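Local atomic coordinates of type IV pilin structural subunit (Pseudomonas aeruginosa, PDB entry 3JYZ), a protein that probably polymerises as the major building block of type IV pili, thin surface filaments used by the bacterium for adhesion and twitching motility. Residues Glu19-Met24 with Thr41-Gln46; Gly68-Thr73 with Leu88-Tyr93; Tyr93-Asn98 with Thr114-Cys119. All coordinates share one frame; numbering follows the deposited sequence.

In the fold
The three contacts lie in series along the chain. Interaction 1 packs helix 33-49 against helix 4-28; interactions 2 and 3 are strand pairs of one antiparallel sheet, which lies against helix 4-28. The centre of interaction 1 is about 12 Å from that of interaction 2, and Ala-21 CB reaches Ile-70 CD1 at 3.7 Å. Interactions 2 and 3 share strand 87-95 and Tyr-93, with centres about 13 Å apart. A probable hydrogen bond of 2.8 Å from Ser-91 N to Ala-118 O continues the pairing between them. Interactions 1 and 3 are about 18 Å apart between centres. There Lys-22 forms a cation-pi contact with Trp-117, and Lys-22 CG lies 3.5 Å from Trp-117 CE2.

Interaction 1 of 3, residues Glu19-Met24 with Thr41-Gln46; sequences EPAKLM and TTWNQQ
Trp-43 reaches across from helix 33-49 and lays its indole against Ala-21 of helix 4-28. Its CB begins the contact, 4.0 Å from SE of Met-24, a selenomethionine. CG stands anti to the backbone N (chi1 179°), which carries the ring toward the other helix. Along the ring, CD2 and CE2 both face the Ala-21 methyl. That methyl, CB, sits 3.4 Å from the centroid of the Trp-43 six-membered ring and only 5° off its normal, a CH-pi contact over the face. At the far rim CZ3 comes to 3.4 Å from Ala-21 N, and it also meets Pro-20 CB at 4.0 Å. The opposite face carries Gln-46 NE2, 3.2 Å above the Trp-43 ring plane. That amide is bonded to Gly-51 O, which should hold it there. NE1 of the indole donates to Val-60 O on strand 57-62, and this bond should set the rotation of the ring. The Met-24 chain runs straight out and bends at its last torsion, bringing CE 4.0 Å from Thr-42 CG2. The short segments run nearly antiparallel at 160°. In the type IV pilin fold such a second helix belongs to the alpha-beta loop, between the N-terminal helix and the sheet.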
# COMPACT_ATOMS: atom_id res chain seq x y z
N GLU A 19 4.35 -1.61 -6.98
CA GLU A 19 5.77 -1.26 -6.92
C GLU A 19 6.11 0.06 -7.63
O GLU A 19 6.91 0.84 -7.12
CB GLU A 19 6.63 -2.41 -7.44
CG GLU A 19 6.75 -3.57 -6.47
CD GLU A 19 7.33 -3.16 -5.12
OE1 GLU A 19 8.20 -2.26 -5.08
OE2 GLU A 19 6.93 -3.75 -4.09
N PRO A 20 5.52 0.33 -8.80
CA PRO A 20 5.85 1.61 -9.44
C PRO A 20 5.36 2.83 -8.65
O PRO A 20 5.92 3.93 -8.79
CB PRO A 20 5.14 1.52 -10.80
CG PRO A 20 5.02 0.06 -11.06
CD PRO A 20 4.77 -0.56 -9.71
N ALA A 21 4.34 2.66 -7.82
CA ALA A 21 3.88 3.75 -6.96
C ALA A 21 4.90 4.02 -5.86
O ALA A 21 5.20 5.18 -5.55
CB ALA A 21 2.50 3.43 -6.36
N LYS A 22 5.44 2.96 -5.27
CA LYS A 22 6.51 3.11 -4.28
C LYS A 22 7.70 3.82 -4.89
O LYS A 22 8.30 4.71 -4.27
CB LYS A 22 6.95 1.74 -3.75
CG LYS A 22 5.89 1.02 -2.92
CD LYS A 22 6.49 -0.26 -2.36
CE LYS A 22 5.51 -1.01 -1.47
NZ LYS A 22 6.16 -2.25 -0.97
N LEU A 23 8.05 3.43 -6.11
CA LEU A 23 9.18 4.03 -6.80
C LEU A 23 8.93 5.51 -7.06
O LEU A 23 9.81 6.34 -6.82
CB LEU A 23 9.45 3.31 -8.13
CG LEU A 23 10.70 3.77 -8.89
CD1 LEU A 23 11.95 3.63 -8.03
CD2 LEU A 23 10.83 2.99 -10.19
N MSE A 24 7.73 5.84 -7.55
CA MSE A 24 7.38 7.24 -7.82
C MSE A 24 7.46 8.09 -6.55
O MSE A 24 7.94 9.22 -6.58
CB MSE A 24 5.99 7.37 -8.44
CG MSE A 24 5.51 8.82 -8.57
SE MSE A 24 3.73 8.99 -9.40
CE MSE A 24 4.16 8.16 -11.14
N THR A 41 -1.45 13.12 -7.07
CA THR A 41 -2.28 13.47 -8.22
C THR A 41 -1.86 12.72 -9.48
O THR A 41 -2.69 12.18 -10.20
CB THR A 41 -2.23 14.98 -8.47
OG1 THR A 41 -2.82 15.64 -7.35
CG2 THR A 41 -2.99 15.35 -9.73
N THR A 42 -0.55 12.68 -9.73
CA THR A 42 -0.02 12.00 -10.91
C THR A 42 -0.37 10.52 -10.91
O THR A 42 -0.88 9.98 -11.90
CB THR A 42 1.51 12.16 -10.97
OG1 THR A 42 1.83 13.55 -11.04
CG2 THR A 42 2.09 11.43 -12.18
N TRP A 43 -0.10 9.85 -9.79
CA TRP A 43 -0.38 8.43 -9.70
C TRP A 43 -1.87 8.12 -9.90
O TRP A 43 -2.24 7.25 -10.69
CB TRP A 43 0.08 7.84 -8.35
CG TRP A 43 -0.27 6.39 -8.30
CD1 TRP A 43 -1.38 5.82 -7.74
CD2 TRP A 43 0.48 5.33 -8.89
NE1 TRP A 43 -1.35 4.45 -7.94
CE2 TRP A 43 -0.23 4.13 -8.65
CE3 TRP A 43 1.68 5.27 -9.60
CZ2 TRP A 43 0.24 2.89 -9.09
CZ3 TRP A 43 2.14 4.04 -10.04
CH2 TRP A 43 1.42 2.86 -9.78
N ASN A 44 -2.72 8.83 -9.16
CA ASN A 44 -4.15 8.51 -9.12
C ASN A 44 -4.84 8.73 -10.47
O ASN A 44 -5.87 8.12 -10.72
CB ASN A 44 -4.87 9.29 -8.02
CG ASN A 44 -4.55 8.77 -6.63
OD1 ASN A 44 -4.84 9.43 -5.62
ND2 ASN A 44 -3.97 7.59 -6.56
N GLN A 45 -4.25 9.56 -11.33
CA GLN A 45 -4.86 9.85 -12.63
C GLN A 45 -4.71 8.71 -13.61
O GLN A 45 -5.48 8.59 -14.56
CB GLN A 45 -4.30 11.15 -13.21
CG GLN A 45 -4.59 12.30 -12.28
CD GLN A 45 -4.42 13.68 -12.89
OE1 GLN A 45 -5.23 14.58 -12.63
NE2 GLN A 45 -3.37 13.86 -13.68
N GLN A 46 -3.73 7.87 -13.35
CA GLN A 46 -3.45 6.70 -14.19
C GLN A 46 -4.62 5.75 -14.26
O GLN A 46 -5.41 5.77 -13.40
CB GLN A 46 -2.20 5.96 -13.67
CG GLN A 46 -0.94 6.81 -13.67
CD GLN A 46 0.23 6.16 -13.00
OE1 GLN A 46 1.30 6.66 -13.07
NE2 GLN A 46 0.01 5.04 -12.38

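Interaction 2 of 3, residues Gly68-Thr73 with Leu88-Tyr93; sequences GVITIT and LILSPY
Leu-90 meets Ile-70 and Ile-72 at the apolar centre of this strand pair. Leu-90 CD1 touches Ile-72 CD1 at 4.0 Å, the two side chains running at a slant to each other. Leu-90 CB lies equally far from Ile-70 CB, at 4.0 Å. Leu-88, paired with Ile-72, extends the same face. On the other face Ile-89 spans two residues with its two branches. CG2 presses on Val-69 CG1 at 3.4 Å, tighter than usual van der Waals contact. CG1 stands anti to the carbonyl carbon (chi1 -51°), and the next bend sends CD1 beside Thr-71, 3.5 Å from Thr-71 OG1. Between the faces runs the backbone. Ile-70 and Leu-90 form an antiparallel hydrogen-bonded pair, with both N-to-O bonds at 2.8 Å and almost straight. Ile-72 and Leu-88 make a second such pair, and Thr-71 with Ile-89 is the non-hydrogen-bonded pair between them. At the end of the ladder Pro-92, which has no N-H to give, lays its CG 3.4 Å from Gly-68 O. Most of the contact is buried, near the centre of the chain. Strand 57-62 bonds to the far edge of strand 70-74, Thr-71 pairing with Leu-61. Helix 4-28 covers the face of Ile-70, Ile-72, Leu-88 and Leu-90, with Ile-72 on Leu-15, Leu-88 on Val-11 and Leu-90 on Ala-18.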
# COMPACT_ATOMS: atom_id res chain seq x y z
N GLY A 68 0.26 9.55 1.26
CA GLY A 68 1.11 8.57 0.62
C GLY A 68 0.68 7.13 0.88
O GLY A 68 1.26 6.19 0.32
N VAL A 69 -0.35 6.95 1.70
CA VAL A 69 -0.87 5.61 1.99
C VAL A 69 -1.59 5.03 0.78
O VAL A 69 -2.46 5.68 0.20
CB VAL A 69 -1.80 5.61 3.21
CG1 VAL A 69 -2.46 4.23 3.38
CG2 VAL A 69 -1.02 5.99 4.47
N ILE A 70 -1.24 3.80 0.40
CA ILE A 70 -1.81 3.16 -0.78
C ILE A 70 -2.85 2.10 -0.40
O ILE A 70 -2.59 1.25 0.43
CB ILE A 70 -0.71 2.47 -1.62
CG1 ILE A 70 0.27 3.51 -2.18
CG2 ILE A 70 -1.32 1.63 -2.75
CD1 ILE A 70 1.53 2.92 -2.80
N THR A 71 -4.01 2.16 -1.03
CA THR A 71 -5.01 1.11 -0.88
C THR A 71 -5.09 0.31 -2.16
O THR A 71 -5.32 0.87 -3.24
CB THR A 71 -6.40 1.69 -0.57
OG1 THR A 71 -6.33 2.45 0.64
CG2 THR A 71 -7.43 0.57 -0.40
N ILE A 72 -4.89 -1.00 -2.05
CA ILE A 72 -5.10 -1.89 -3.18
C ILE A 72 -6.45 -2.57 -2.99
O ILE A 72 -6.69 -3.20 -1.95
CB ILE A 72 -4.04 -2.98 -3.24
CG1 ILE A 72 -2.64 -2.37 -3.27
CG2 ILE A 72 -4.27 -3.88 -4.45
CD1 ILE A 72 -1.54 -3.41 -3.11
N THR A 73 -7.32 -2.42 -3.98
CA THR A 73 -8.63 -3.05 -3.97
C THR A 73 -8.64 -4.16 -5.01
O THR A 73 -8.33 -3.93 -6.17
CB THR A 73 -9.73 -2.01 -4.28
OG1 THR A 73 -9.71 -0.99 -3.28
CG2 THR A 73 -11.11 -2.68 -4.32
N LEU A 88 -5.93 -4.30 0.69
CA LEU A 88 -4.69 -4.22 1.43
C LEU A 88 -4.28 -2.75 1.53
O LEU A 88 -4.57 -1.95 0.63
CB LEU A 88 -3.58 -4.99 0.72
CG LEU A 88 -3.70 -6.50 0.64
CD1 LEU A 88 -2.49 -7.10 -0.08
CD2 LEU A 88 -3.86 -7.10 2.05
N ILE A 89 -3.61 -2.40 2.62
CA ILE A 89 -3.11 -1.05 2.83
C ILE A 89 -1.58 -1.09 2.88
O ILE A 89 -1.00 -1.92 3.58
CB ILE A 89 -3.62 -0.46 4.15
CG1 ILE A 89 -5.14 -0.59 4.27
CG2 ILE A 89 -3.16 1.00 4.29
CD1 ILE A 89 -5.90 0.12 3.20
N LEU A 90 -0.93 -0.21 2.12
CA LEU A 90 0.52 -0.04 2.18
C LEU A 90 0.81 1.34 2.76
O LEU A 90 0.45 2.35 2.17
CB LEU A 90 1.15 -0.17 0.79
CG LEU A 90 0.73 -1.37 -0.06
CD1 LEU A 90 1.47 -1.41 -1.40
CD2 LEU A 90 0.93 -2.68 0.68
N SER A 91 1.47 1.37 3.92
CA SER A 91 1.70 2.61 4.65
C SER A 91 3.20 2.92 4.67
O SER A 91 3.99 2.10 5.13
CB SER A 91 1.18 2.47 6.08
OG SER A 91 -0.22 2.19 6.10
N PRO A 92 3.59 4.10 4.17
CA PRO A 92 5.01 4.47 4.08
C PRO A 92 5.55 5.24 5.29
O PRO A 92 4.83 6.03 5.91
CB PRO A 92 5.08 5.36 2.84
CG PRO A 92 3.70 5.96 2.73
CD PRO A 92 2.72 5.06 3.45
N TYR A 93 6.83 5.01 5.59
CA TYR A 93 7.53 5.67 6.69
C TYR A 93 8.91 6.08 6.23
O TYR A 93 9.50 5.44 5.38
CB TYR A 93 7.67 4.72 7.88
CG TYR A 93 6.34 4.29 8.44
CD1 TYR A 93 5.59 3.31 7.80
CD2 TYR A 93 5.82 4.88 9.58
CE1 TYR A 93 4.36 2.93 8.29
CE2 TYR A 93 4.59 4.51 10.08
CZ TYR A 93 3.86 3.53 9.43
OH TYR A 93 2.62 3.14 9.93

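Interaction 3 of 3, residues Tyr93-Asn98 with Thr114-Cys119; sequences YINDGN and TIDWAC
Antiparallel pairing of strands 87-95 and 114-120 joins Tyr-93 to Asp-116, Ile-94 to Ile-115 and Asn-95 to Thr-114; strand 114-120 carries Cys-119, disulfide-bonded to Cys-149. Tyr-93 N donates to Asp-116 O and Asp-116 N returns the bond to Tyr-93 O, both at 2.8 Å. Asn-95 N to Thr-114 O is nearly straight at 176°, while Thr-114 N to Asn-95 O is longer, 3.1 Å. A water donates to Asn-95 O and also lies 2.7 Å from Thr-114 OG1. On the face of Tyr-93, Asn-95, Thr-114 and Asp-116, Asp-116 OD2 comes 3.3 Å from Asn-95 CB, the two side chains at a slant. The carboxylate also forms a salt bridge with Arg-100. The Tyr-93 ring turns the edge of its CD1 to Asp-116 O, and its hydroxyl bonds to Thr-133 O. The other face is apolar: Ile-94 CG1 meets Ile-115 CG1 at 4.3 Å. Asn-95 CG lies anti to its own N (chi1 167°), and OD1 accepts from Gly-97 N, which sits above the carbonyl plane, an Asx turn; Asp-96 forms another with Asn-98 N. Polar groups thus gather where Asn-95 pairs with Thr-114, and strand 87-95 ends in two successive Asx turns. The guanidinium of Arg-100 would probably favour an ionised Asp-116.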
# COMPACT_ATOMS: atom_id res chain seq x y z
N TYR A 93 6.83 5.01 5.59
CA TYR A 93 7.53 5.67 6.69
C TYR A 93 8.91 6.08 6.23
O TYR A 93 9.50 5.44 5.38
CB TYR A 93 7.67 4.72 7.88
CG TYR A 93 6.34 4.29 8.44
CD1 TYR A 93 5.59 3.31 7.80
CD2 TYR A 93 5.82 4.88 9.58
CE1 TYR A 93 4.36 2.93 8.29
CE2 TYR A 93 4.59 4.51 10.08
CZ TYR A 93 3.86 3.53 9.43
OH TYR A 93 2.62 3.14 9.93
N ILE A 94 9.43 7.17 6.79
CA ILE A 94 10.82 7.49 6.57
C ILE A 94 11.64 7.03 7.76
O ILE A 94 11.28 7.29 8.91
CB ILE A 94 11.04 9.00 6.29
CG1 ILE A 94 10.69 9.29 4.83
CG2 ILE A 94 12.50 9.38 6.55
CD1 ILE A 94 10.60 10.75 4.50
N ASN A 95 12.71 6.32 7.44
CA ASN A 95 13.67 5.80 8.40
C ASN A 95 14.93 6.66 8.35
O ASN A 95 15.62 6.70 7.33
CB ASN A 95 14.02 4.36 8.00
CG ASN A 95 15.22 3.82 8.74
OD1 ASN A 95 15.53 4.26 9.84
ND2 ASN A 95 15.91 2.86 8.12
N ASP A 96 15.22 7.34 9.45
CA ASP A 96 16.39 8.21 9.52
C ASP A 96 17.64 7.49 10.04
O ASP A 96 18.66 8.12 10.32
CB ASP A 96 16.10 9.46 10.37
CG ASP A 96 15.97 9.14 11.86
OD1 ASP A 96 16.01 7.96 12.24
OD2 ASP A 96 15.84 10.10 12.66
N GLY A 97 17.54 6.17 10.18
CA GLY A 97 18.65 5.37 10.67
C GLY A 97 18.24 4.85 12.04
O GLY A 97 18.62 3.74 12.42
N ASN A 98 17.47 5.65 12.77
CA ASN A 98 17.18 5.38 14.18
C ASN A 98 15.71 5.22 14.52
O ASN A 98 15.35 4.47 15.43
CB ASN A 98 17.72 6.52 15.04
CG ASN A 98 19.24 6.62 14.98
OD1 ASN A 98 19.79 7.63 14.53
ND2 ASN A 98 19.92 5.59 15.45
N THR A 114 15.46 6.82 4.24
CA THR A 114 14.93 5.90 3.25
C THR A 114 13.48 5.57 3.60
O THR A 114 13.04 5.79 4.72
CB THR A 114 15.77 4.62 3.19
OG1 THR A 114 16.05 4.19 4.52
CG2 THR A 114 17.08 4.89 2.47
N ILE A 115 12.74 5.07 2.62
CA ILE A 115 11.31 4.82 2.81
C ILE A 115 11.03 3.34 3.06
O ILE A 115 11.45 2.47 2.29
CB ILE A 115 10.50 5.31 1.60
CG1 ILE A 115 10.81 6.80 1.35
CG2 ILE A 115 9.01 5.06 1.80
CD1 ILE A 115 10.07 7.40 0.17
N ASP A 116 10.32 3.07 4.15
CA ASP A 116 9.93 1.71 4.52
C ASP A 116 8.42 1.60 4.37
O ASP A 116 7.69 2.56 4.62
CB ASP A 116 10.30 1.42 5.98
CG ASP A 116 11.79 1.47 6.24
OD1 ASP A 116 12.58 1.27 5.29
OD2 ASP A 116 12.17 1.70 7.40
N TRP A 117 7.95 0.43 3.95
CA TRP A 117 6.53 0.21 3.75
C TRP A 117 6.02 -0.93 4.61
O TRP A 117 6.64 -1.99 4.70
CB TRP A 117 6.25 -0.11 2.28
CG TRP A 117 6.45 1.05 1.36
CD1 TRP A 117 7.61 1.43 0.75
CD2 TRP A 117 5.44 1.97 0.92
NE1 TRP A 117 7.39 2.54 -0.04
CE2 TRP A 117 6.06 2.89 0.05
CE3 TRP A 117 4.08 2.11 1.18
CZ2 TRP A 117 5.36 3.93 -0.56
CZ3 TRP A 117 3.38 3.14 0.58
CH2 TRP A 117 4.02 4.04 -0.28
N ALA A 118 4.88 -0.69 5.25
CA ALA A 118 4.15 -1.71 6.00
C ALA A 118 2.92 -2.12 5.21
O ALA A 118 2.17 -1.27 4.72
CB ALA A 118 3.74 -1.15 7.36
N CYS A 119 2.71 -3.43 5.07
CA CYS A 119 1.50 -3.93 4.43
C CYS A 119 0.57 -4.51 5.47
O CYS A 119 1.00 -5.32 6.29
CB CYS A 119 1.83 -5.00 3.40
SG CYS A 119 0.34 -5.62 2.55
O HOH W 1 17.77 5.09 6.46